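Local coordinates for protein aerobactin synthase IucA (Klebsiella pneumoniae subsp. pneumoniae, PDB 5JM7) that probably catalyses ATP-dependent joining of citrate to N6-acetyl-N6-hydroxylysine during assembly of the siderophore aerobactin, as a member of the NRPS-independent siderophore synthetase family, at residues Arg168-Phe173 and Thr263-Leu268; Ala257-Thr262 and Asp275-Ser280; Gln428-Val433 and Tyr445-Gly450. One frame throughout, in Å; residues are numbered along the deposited sequence.

Interaction 1: Arg168-Phe173 and Thr263-Leu268. With SO4 (sulfate ion), chain B.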
loop_
_atom_site.group_PDB
_atom_site.type_symbol
_atom_site.label_atom_id
_atom_site.label_comp_id
_atom_site.label_asym_id
_atom_site.label_seq_id
_atom_site.Cartn_x
_atom_site.Cartn_y
_atom_site.Cartn_z
ATOM N N ARG A 168 -9.967 25.009 -11.313
ATOM C CA ARG A 168 -9.102 24.675 -10.187
ATOM C C ARG A 168 -9.877 24.428 -8.899
ATOM O O ARG A 168 -9.422 23.649 -8.056
ATOM C CB ARG A 168 -8.056 25.774 -9.967
ATOM C CG ARG A 168 -7.026 25.456 -8.874
ATOM C CD ARG A 168 -5.851 26.424 -8.951
ATOM N NE ARG A 168 -4.690 26.058 -8.126
ATOM C CZ ARG A 168 -4.297 26.660 -7.002
ATOM N NH1 ARG A 168 -4.947 27.731 -6.550
ATOM N NH2 ARG A 168 -3.191 26.238 -6.376
ATOM N N TYR A 169 -11.052 25.033 -8.733
ATOM C CA TYR A 169 -11.705 25.041 -7.433
ATOM C C TYR A 169 -13.023 24.288 -7.393
ATOM O O TYR A 169 -13.544 24.072 -6.297
ATOM C CB TYR A 169 -11.921 26.488 -6.963
ATOM C CG TYR A 169 -10.621 27.261 -6.827
ATOM C CD1 TYR A 169 -9.507 26.695 -6.207
ATOM C CD2 TYR A 169 -10.489 28.539 -7.364
ATOM C CE1 TYR A 169 -8.297 27.400 -6.100
ATOM C CE2 TYR A 169 -9.289 29.241 -7.267
ATOM C CZ TYR A 169 -8.205 28.665 -6.633
ATOM O OH TYR A 169 -7.042 29.362 -6.530
ATOM N N LEU A 170 -13.556 23.857 -8.532
ATOM C CA LEU A 170 -14.830 23.146 -8.488
ATOM C C LEU A 170 -14.617 21.642 -8.584
ATOM O O LEU A 170 -13.803 21.177 -9.386
ATOM C CB LEU A 170 -15.749 23.589 -9.626
ATOM C CG LEU A 170 -16.133 25.071 -9.602
ATOM C CD1 LEU A 170 -16.968 25.410 -10.809
ATOM C CD2 LEU A 170 -16.865 25.436 -8.321
ATOM N N PRO A 171 -15.352 20.861 -7.794
ATOM C CA PRO A 171 -15.186 19.401 -7.848
ATOM C C PRO A 171 -15.499 18.816 -9.201
ATOM O O PRO A 171 -15.031 17.711 -9.500
ATOM C CB PRO A 171 -16.171 18.902 -6.788
ATOM C CG PRO A 171 -17.249 19.954 -6.785
ATOM C CD PRO A 171 -16.520 21.262 -7.001
ATOM N N ASP A 172 -16.278 19.530 -10.026
ATOM C CA ASP A 172 -16.636 19.061 -11.362
ATOM C C ASP A 172 -15.417 18.578 -12.134
ATOM O O ASP A 172 -15.500 17.608 -12.894
ATOM C CB ASP A 172 -17.313 20.189 -12.150
ATOM C CG ASP A 172 -18.620 20.643 -11.531
ATOM O OD1 ASP A 172 -19.142 19.944 -10.644
ATOM O OD2 ASP A 172 -19.133 21.705 -11.947
ATOM N N PHE A 173 -14.279 19.223 -11.928
ATOM C CA PHE A 173 -13.092 18.994 -12.740
ATOM C C PHE A 173 -12.065 18.117 -12.043
ATOM O O PHE A 173 -10.953 17.946 -12.563
ATOM C CB PHE A 173 -12.486 20.344 -13.142
ATOM C CG PHE A 173 -13.439 21.191 -13.935
ATOM C CD1 PHE A 173 -13.599 20.983 -15.302
ATOM C CD2 PHE A 173 -14.228 22.142 -13.305
ATOM C CE1 PHE A 173 -14.505 21.743 -16.038
ATOM C CE2 PHE A 173 -15.141 22.901 -14.028
ATOM C CZ PHE A 173 -15.280 22.703 -15.401
ATOM N N THR A 263 -18.318 17.954 -2.922
ATOM C CA THR A 263 -19.559 18.387 -3.571
ATOM C C THR A 263 -19.933 19.815 -3.202
ATOM O O THR A 263 -20.526 20.531 -4.015
ATOM C CB THR A 263 -20.726 17.430 -3.222
ATOM O OG1 THR A 263 -20.838 17.288 -1.797
ATOM C CG2 THR A 263 -20.544 16.048 -3.851
ATOM N N SER A 264 -19.576 20.251 -1.998
ATOM C CA SER A 264 -19.930 21.592 -1.539
ATOM C C SER A 264 -19.032 22.679 -2.145
ATOM O O SER A 264 -19.450 23.847 -2.230
ATOM C CB SER A 264 -19.851 21.629 -0.013
ATOM O OG SER A 264 -20.093 22.919 0.506
ATOM N N SER A 265 -17.795 22.330 -2.517
ATOM C CA SER A 265 -16.836 23.260 -3.116
ATOM C C SER A 265 -16.212 24.220 -2.094
ATOM O O SER A 265 -15.012 24.516 -2.166
ATOM C CB SER A 265 -17.481 24.035 -4.263
ATOM O OG SER A 265 -16.589 25.003 -4.764
ATOM N N ARG A 266 -17.001 24.715 -1.137
ATOM C CA ARG A 266 -16.398 25.393 0.008
ATOM C C ARG A 266 -15.671 24.412 0.915
ATOM O O ARG A 266 -14.816 24.825 1.695
ATOM C CB ARG A 266 -17.445 26.108 0.860
ATOM C CG ARG A 266 -18.184 27.258 0.249
ATOM C CD ARG A 266 -19.235 27.705 1.254
ATOM N NE ARG A 266 -20.093 26.573 1.576
ATOM C CZ ARG A 266 -21.079 26.597 2.463
ATOM N NH1 ARG A 266 -21.333 27.707 3.146
ATOM N NH2 ARG A 266 -21.801 25.500 2.671
ATOM N N SER A 267 -16.061 23.141 0.899
ATOM C CA SER A 267 -15.544 22.146 1.830
ATOM C C SER A 267 -14.446 21.339 1.164
ATOM O O SER A 267 -14.621 20.844 0.044
ATOM C CB SER A 267 -16.650 21.206 2.311
ATOM O OG SER A 267 -17.568 21.920 3.103
ATOM N N LEU A 268 -13.328 21.185 1.858
ATOM C CA LEU A 268 -12.169 20.535 1.277
ATOM C C LEU A 268 -11.828 19.285 2.077
ATOM O O LEU A 268 -12.002 19.244 3.300
ATOM C CB LEU A 268 -10.983 21.499 1.231
ATOM C CG LEU A 268 -11.269 22.842 0.532
ATOM C CD1 LEU A 268 -10.039 23.753 0.585
ATOM C CD2 LEU A 268 -11.764 22.697 -0.902
HETATM S S SO4 B . -21.022 21.089 3.290
HETATM O O1 SO4 B . -22.324 20.725 2.794
HETATM O O2 SO4 B . -21.016 21.043 4.709
HETATM O O3 SO4 B . -20.073 20.129 2.812
HETATM O O4 SO4 B . -20.678 22.410 2.839
HETATM O O HOH W 1 -12.695 24.762 -3.673
#

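Interaction 2: Ala257-Thr262 and Asp275-Ser280. With SO4 (sulfate ion), chain B.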
loop_
_atom_site.group_PDB
_atom_site.type_symbol
_atom_site.label_atom_id
_atom_site.label_comp_id
_atom_site.label_asym_id
_atom_site.label_seq_id
_atom_site.Cartn_x
_atom_site.Cartn_y
_atom_site.Cartn_z
ATOM N N ALA A 257 -0.033 19.967 2.010
ATOM C CA ALA A 257 -0.655 18.782 1.445
ATOM C C ALA A 257 -1.724 19.173 0.418
ATOM O O ALA A 257 -2.257 20.283 0.449
ATOM C CB ALA A 257 -1.267 17.941 2.557
ATOM N N PRO A 258 -2.014 18.299 -0.543
ATOM C CA PRO A 258 -3.095 18.593 -1.501
ATOM C C PRO A 258 -4.476 18.433 -0.867
ATOM O O PRO A 258 -4.754 17.455 -0.169
ATOM C CB PRO A 258 -2.888 17.546 -2.596
ATOM C CG PRO A 258 -2.281 16.373 -1.852
ATOM C CD PRO A 258 -1.327 17.029 -0.845
ATOM N N TRP A 259 -5.348 19.395 -1.147
ATOM C CA TRP A 259 -6.743 19.384 -0.738
ATOM C C TRP A 259 -7.601 19.300 -1.984
ATOM O O TRP A 259 -7.270 19.905 -3.008
ATOM C CB TRP A 259 -7.097 20.657 0.025
ATOM C CG TRP A 259 -6.491 20.700 1.375
ATOM C CD1 TRP A 259 -5.230 21.134 1.693
ATOM C CD2 TRP A 259 -7.119 20.327 2.609
ATOM N NE1 TRP A 259 -5.028 21.023 3.046
ATOM C CE2 TRP A 259 -6.172 20.535 3.634
ATOM C CE3 TRP A 259 -8.387 19.825 2.945
ATOM C CZ2 TRP A 259 -6.447 20.257 4.973
ATOM C CZ3 TRP A 259 -8.660 19.539 4.271
ATOM C CH2 TRP A 259 -7.693 19.766 5.271
ATOM N N LEU A 260 -8.696 18.565 -1.903
ATOM C CA LEU A 260 -9.560 18.561 -3.073
ATOM C C LEU A 260 -10.968 19.014 -2.703
ATOM O O LEU A 260 -11.504 18.620 -1.653
ATOM C CB LEU A 260 -9.583 17.182 -3.734
ATOM C CG LEU A 260 -9.921 15.918 -2.949
ATOM C CD1 LEU A 260 -11.434 15.723 -2.802
ATOM C CD2 LEU A 260 -9.258 14.692 -3.583
ATOM N N PRO A 261 -11.579 19.864 -3.525
ATOM C CA PRO A 261 -12.950 20.301 -3.243
ATOM C C PRO A 261 -13.926 19.139 -3.340
ATOM O O PRO A 261 -13.796 18.258 -4.195
ATOM C CB PRO A 261 -13.210 21.360 -4.313
ATOM C CG PRO A 261 -12.296 20.996 -5.430
ATOM C CD PRO A 261 -11.074 20.384 -4.809
ATOM N N THR A 262 -14.894 19.129 -2.421
ATOM C CA THR A 262 -15.943 18.123 -2.352
ATOM C C THR A 262 -17.188 18.672 -3.043
ATOM O O THR A 262 -17.139 19.720 -3.693
ATOM C CB THR A 262 -16.227 17.746 -0.905
ATOM O OG1 THR A 262 -16.754 18.883 -0.210
ATOM C CG2 THR A 262 -14.949 17.313 -0.234
ATOM N N ASP A 275 -8.565 16.672 10.076
ATOM C CA ASP A 275 -9.675 17.595 9.938
ATOM C C ASP A 275 -9.951 17.874 8.469
ATOM O O ASP A 275 -9.017 18.019 7.663
ATOM C CB ASP A 275 -9.367 18.889 10.680
ATOM C CG ASP A 275 -9.563 18.757 12.181
ATOM O OD1 ASP A 275 -10.395 17.898 12.610
ATOM O OD2 ASP A 275 -8.888 19.494 12.925
ATOM N N MET A 276 -11.234 17.912 8.125
ATOM C CA MET A 276 -11.678 18.543 6.897
ATOM C C MET A 276 -11.872 20.010 7.212
ATOM O O MET A 276 -11.799 20.417 8.370
ATOM C CB MET A 276 -12.952 17.883 6.374
ATOM C CG MET A 276 -12.733 16.425 6.048
ATOM S SD MET A 276 -14.140 15.539 5.362
ATOM C CE MET A 276 -14.122 16.301 3.753
ATOM N N ILE A 277 -12.067 20.834 6.190
ATOM C CA ILE A 277 -12.145 22.274 6.424
ATOM C C ILE A 277 -13.211 22.863 5.511
ATOM O O ILE A 277 -13.397 22.407 4.377
ATOM C CB ILE A 277 -10.766 22.952 6.238
ATOM C CG1 ILE A 277 -10.802 24.424 6.678
ATOM C CG2 ILE A 277 -10.279 22.813 4.804
ATOM C CD1 ILE A 277 -9.424 25.001 6.942
ATOM N N LYS A 278 -13.950 23.842 6.026
ATOM C CA LYS A 278 -15.081 24.422 5.314
ATOM C C LYS A 278 -14.941 25.930 5.381
ATOM O O LYS A 278 -14.993 26.506 6.470
ATOM C CB LYS A 278 -16.407 23.964 5.929
ATOM C CG LYS A 278 -17.672 24.536 5.295
ATOM C CD LYS A 278 -18.895 23.917 5.976
ATOM C CE LYS A 278 -20.221 24.459 5.421
ATOM N NZ LYS A 278 -21.392 23.831 6.134
ATOM N N PHE A 279 -14.751 26.567 4.233
ATOM C CA PHE A 279 -14.436 27.988 4.193
ATOM C C PHE A 279 -15.651 28.838 3.864
ATOM O O PHE A 279 -16.549 28.429 3.123
ATOM C CB PHE A 279 -13.353 28.289 3.163
ATOM C CG PHE A 279 -12.018 27.718 3.507
ATOM C CD1 PHE A 279 -11.201 28.350 4.434
ATOM C CD2 PHE A 279 -11.565 26.573 2.890
ATOM C CE1 PHE A 279 -9.950 27.828 4.750
ATOM C CE2 PHE A 279 -10.313 26.050 3.200
ATOM C CZ PHE A 279 -9.514 26.677 4.127
ATOM N N SER A 280 -15.657 30.042 4.411
ATOM C CA SER A 280 -16.529 31.074 3.881
ATOM C C SER A 280 -16.003 31.453 2.504
ATOM O O SER A 280 -14.845 31.873 2.372
ATOM C CB SER A 280 -16.562 32.277 4.818
ATOM O OG SER A 280 -17.473 33.245 4.348
HETATM S S SO4 B . -21.022 21.089 3.290
HETATM O O1 SO4 B . -22.324 20.725 2.794
HETATM O O2 SO4 B . -21.016 21.043 4.709
HETATM O O3 SO4 B . -20.073 20.129 2.812
HETATM O O4 SO4 B . -20.678 22.410 2.839
#

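Interaction 3: Gln428-Val433 and Tyr445-Gly450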
loop_
_atom_site.group_PDB
_atom_site.type_symbol
_atom_site.label_atom_id
_atom_site.label_comp_id
_atom_site.label_asym_id
_atom_site.label_seq_id
_atom_site.Cartn_x
_atom_site.Cartn_y
_atom_site.Cartn_z
ATOM N N GLN A 428 -29.310 15.024 0.084
ATOM C CA GLN A 428 -28.608 13.897 -0.490
ATOM C C GLN A 428 -27.083 14.079 -0.412
ATOM O O GLN A 428 -26.347 13.093 -0.265
ATOM C CB GLN A 428 -29.139 13.759 -1.907
ATOM C CG GLN A 428 -28.897 12.523 -2.683
ATOM C CD GLN A 428 -29.762 12.560 -3.902
ATOM O OE1 GLN A 428 -30.647 13.393 -3.991
ATOM N NE2 GLN A 428 -29.468 11.746 -4.864
ATOM N N GLN A 429 -26.581 15.319 -0.446
ATOM C CA GLN A 429 -25.142 15.478 -0.309
ATOM C C GLN A 429 -24.693 15.483 1.150
ATOM O O GLN A 429 -23.483 15.537 1.397
ATOM C CB GLN A 429 -24.611 16.754 -1.000
ATOM C CG GLN A 429 -24.966 18.084 -0.344
ATOM C CD GLN A 429 -24.287 19.285 -1.036
ATOM O OE1 GLN A 429 -23.846 19.193 -2.187
ATOM N NE2 GLN A 429 -24.199 20.410 -0.324
ATOM N N ASN A 430 -25.620 15.413 2.115
ATOM C CA ASN A 430 -25.249 15.271 3.520
ATOM C C ASN A 430 -25.148 13.824 3.970
ATOM O O ASN A 430 -24.797 13.582 5.132
ATOM C CB ASN A 430 -26.250 15.958 4.461
ATOM C CG ASN A 430 -26.266 17.452 4.309
ATOM O OD1 ASN A 430 -25.384 18.033 3.676
ATOM N ND2 ASN A 430 -27.216 18.097 4.975
ATOM N N ILE A 431 -25.465 12.863 3.108
ATOM C CA ILE A 431 -25.524 11.454 3.489
ATOM C C ILE A 431 -24.365 10.724 2.840
ATOM O O ILE A 431 -24.248 10.696 1.601
ATOM C CB ILE A 431 -26.857 10.798 3.098
ATOM C CG1 ILE A 431 -27.990 11.380 3.934
ATOM C CG2 ILE A 431 -26.774 9.302 3.268
ATOM C CD1 ILE A 431 -29.314 10.943 3.475
ATOM N N LEU A 432 -23.513 10.137 3.688
ATOM C CA LEU A 432 -22.389 9.313 3.264
ATOM C C LEU A 432 -22.755 7.865 3.563
ATOM O O LEU A 432 -22.941 7.490 4.731
ATOM C CB LEU A 432 -21.099 9.700 3.994
ATOM C CG LEU A 432 -20.671 11.147 3.757
ATOM C CD1 LEU A 432 -19.437 11.497 4.579
ATOM C CD2 LEU A 432 -20.460 11.406 2.283
ATOM N N VAL A 433 -22.855 7.055 2.520
ATOM C CA VAL A 433 -23.230 5.664 2.686
ATOM C C VAL A 433 -21.929 4.898 2.888
ATOM O O VAL A 433 -21.068 4.877 2.004
ATOM C CB VAL A 433 -24.024 5.151 1.478
ATOM C CG1 VAL A 433 -24.401 3.698 1.692
ATOM C CG2 VAL A 433 -25.263 6.030 1.239
ATOM N N TYR A 445 -23.184 11.038 8.750
ATOM C CA TYR A 445 -23.859 12.288 8.426
ATOM C C TYR A 445 -22.857 13.438 8.533
ATOM O O TYR A 445 -22.011 13.451 9.437
ATOM C CB TYR A 445 -25.040 12.522 9.369
ATOM C CG TYR A 445 -25.791 13.794 9.071
ATOM C CD1 TYR A 445 -26.756 13.841 8.059
ATOM C CD2 TYR A 445 -25.512 14.960 9.763
ATOM C CE1 TYR A 445 -27.441 15.029 7.773
ATOM C CE2 TYR A 445 -26.165 16.140 9.476
ATOM C CZ TYR A 445 -27.128 16.178 8.486
ATOM O OH TYR A 445 -27.761 17.382 8.232
ATOM N N ARG A 446 -22.920 14.382 7.593
ATOM C CA ARG A 446 -22.129 15.607 7.701
ATOM C C ARG A 446 -22.990 16.799 7.316
ATOM O O ARG A 446 -23.977 16.667 6.590
ATOM C CB ARG A 446 -20.878 15.632 6.795
ATOM C CG ARG A 446 -21.252 15.638 5.367
ATOM C CD ARG A 446 -20.094 15.775 4.373
ATOM N NE ARG A 446 -20.683 15.687 3.042
ATOM C CZ ARG A 446 -20.007 15.466 1.926
ATOM N NH1 ARG A 446 -18.697 15.278 1.972
ATOM N NH2 ARG A 446 -20.662 15.379 0.772
ATOM N N ASP A 447 -22.557 17.962 7.799
ATOM C CA ASP A 447 -23.137 19.297 7.664
ATOM C C ASP A 447 -23.998 19.563 8.886
ATOM O O ASP A 447 -25.231 19.570 8.812
ATOM C CB ASP A 447 -23.951 19.498 6.386
ATOM C CG ASP A 447 -24.320 20.953 6.170
ATOM O OD1 ASP A 447 -23.894 21.806 6.974
ATOM O OD2 ASP A 447 -25.009 21.259 5.187
ATOM N N CYS A 448 -23.335 19.795 10.020
ATOM C CA CYS A 448 -24.006 20.062 11.281
ATOM C C CYS A 448 -24.808 21.354 11.270
ATOM O O CYS A 448 -25.533 21.623 12.231
ATOM C CB CYS A 448 -22.965 20.083 12.383
ATOM S SG CYS A 448 -22.212 18.465 12.592
ATOM N N GLN A 449 -24.702 22.159 10.216
ATOM C CA GLN A 449 -25.560 23.322 10.084
ATOM C C GLN A 449 -26.971 22.919 9.695
ATOM O O GLN A 449 -27.901 23.719 9.856
ATOM C CB GLN A 449 -24.951 24.289 9.054
ATOM C CG GLN A 449 -23.565 24.790 9.496
ATOM C CD GLN A 449 -22.849 25.646 8.448
ATOM O OE1 GLN A 449 -23.163 25.601 7.254
ATOM N NE2 GLN A 449 -21.836 26.390 8.895
ATOM N N GLY A 450 -27.150 21.689 9.209
ATOM C CA GLY A 450 -28.462 21.166 8.891
ATOM C C GLY A 450 -29.081 20.399 10.038
ATOM O O GLY A 450 -29.867 19.470 9.823
#

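Interaction 1: Arg168-Phe173 and Thr263-Leu268
Ser265 sets its side chain against the end of helix 164-169 and the ring of Pro171, joining that helix to the connection of a beta hairpin, strands 258-261 and 267-269, in the IucA/IucC fold. The hydroxyl OG, swung anti to the backbone N (chi1 175°), comes beside a methyl of Leu170, with OG to CD2 at 3.6 Å. It also makes a close polar approach to Tyr169 O, 3.5 Å from OG of Ser265. CB of Ser265 itself lies against the ring of Pro171, with Pro171 CD 4.0 Å from it. Beyond it, Pro171 CG approaches the backbone of Thr263, 4.3 Å from CA, while the CB of Thr263 turns away from 168-173. Contact here is therefore made by ring and main chain.

Leu170 is the first residue to leave the helix, and Phe173 N returns to Leu170 O at 3.2 Å, closing the short 3-10 turn that carries Pro171. The positive phi of Ser265 (76°) marks a sharp reversal, with Ser264, Arg266 and Ser267 reaching a sulfate on the far side of the connection. Ser267 OG donates to sulfate O3 at 3.1 Å, whereas the bond from Arg266 is weak. Polar linkage between the segments runs through one water, which donates to Tyr169 O and to Ser265 O, each at 2.8 Å.

Interaction 2: Ala257-Thr262 and Asp275-Ser280
Trp259 reaches from strand 258-261 to Asp275, Met276 and Ile277 by the length of its side chain. CB already points toward strand 275-279; chi1 (-71°) sets CG beside the backbone N and so directs the ring, and chi2 (85°) turns its six-membered half to the front. CE3 is the first ring atom to meet the CG2 methyl of Ile277, at 4.0 Å. At CZ3 the two side chains come closest, 3.7 Å from Ile277 CG2. That methyl stands over one ring face, 4.1 Å from the six-membered centroid and 26° off the normal, which defines a CH-pi contact; the side chains cross at about a right angle. The CZ3 edge also faces Met276 CA at 4.1 Å. At the far end CH2 comes within 3.2 Å of Asp275 O, which lies near the ring plane, so the carbonyl meets an edge of the indole.

This reach spans an antiparallel three-stranded meander. Strand 267-269 runs between the two, pairing Leu260 with Tyr269 and Leu268 with Ile277; the outer axes approach to 9.5 Å. Further along, Met276 bends at its sulfur and brings CE to 4.2 Å from Thr262 CG2, while Thr262 OG1 bonds to Ser267 O. The extended chain of Lys278 carries NZ to the sulfate, where it donates to O2 at 3.2 Å.

Interaction 3: Gln428-Val433 and Tyr445-Gly450
Ile431 and Tyr445 form an antiparallel non-hydrogen-bonded pair, CA to CA 5.3 Å, and the next backbone link is a nearly straight bond from Arg446 N to Asn430 O, 3.2 Å long with an N-H...O angle of 170°.

Arg446 then doubles back along segment 428-433. Its CG sits between the backbone N and the carbonyl carbon (chi1 65°), and the chain is extended from there to NE, which sets the guanidinium side-on to Gln429 O. That one carbonyl oxygen accepts both NE, at 3.3 Å, and NH2, at 2.9 Å from Gln429 O, and it lies almost in the guanidinium plane. The double grip fixes the rotation of the group. Leu432 CD2 lies over one face of the guanidinium, 4.1 Å from Arg446 CZ, and NH1 makes a salt bridge to Glu142, so the buried charge is probably well balanced.

Asn430 touches both Tyr445 and Asp447. Its CB is 3.2 Å from Arg446 O and 3.6 Å from Tyr445 CE1. Amide and phenol point the same way, side by side, with planes 83° apart, and Asn430 ND2 and Tyr445 OH share a partner, the carbonyl of Leu425. The oxygen OD1 of Asn430 rests 3.4 Å from Asp447 CB. Asp447 itself has a positive phi, turning the chain out of the hairpin.

The pair 431-436 and 439-445 forms the centre of a mixed sheet, with strand 360-363 beside the first and strand 322-324 beside the second. Leu432 packs on strand 360-363, while Gln428 meets helix 364-368 and, together with Ile431, helix 475-500.

In the fold
Interactions 1 and 2 share one sheet, their centres about 9 Å apart: Leu268 N lies 2.8 Å from Ile277 O, a probable hydrogen bond. Both also supply hydrogen-bond donors to one sulfate, Ser264, Ser267, Lys278 and, weakly, Arg266, joined by Arg349. Such a basic, hydroxyl-rich site is consistent with a pocket for a phosphate of ATP, although the sulfate probably comes from the crystallisation liquor. Interaction 3, about 16 Å centre to centre from each, belongs to a separate sheet and faces the same pocket. Lys278 NZ lies 2.7 Å from Gln449 OE1 and makes a longer, weak ion pair with Asp447, and Thr263 packs against Arg446, so segments 263-268 and 275-280 both touch 445-450.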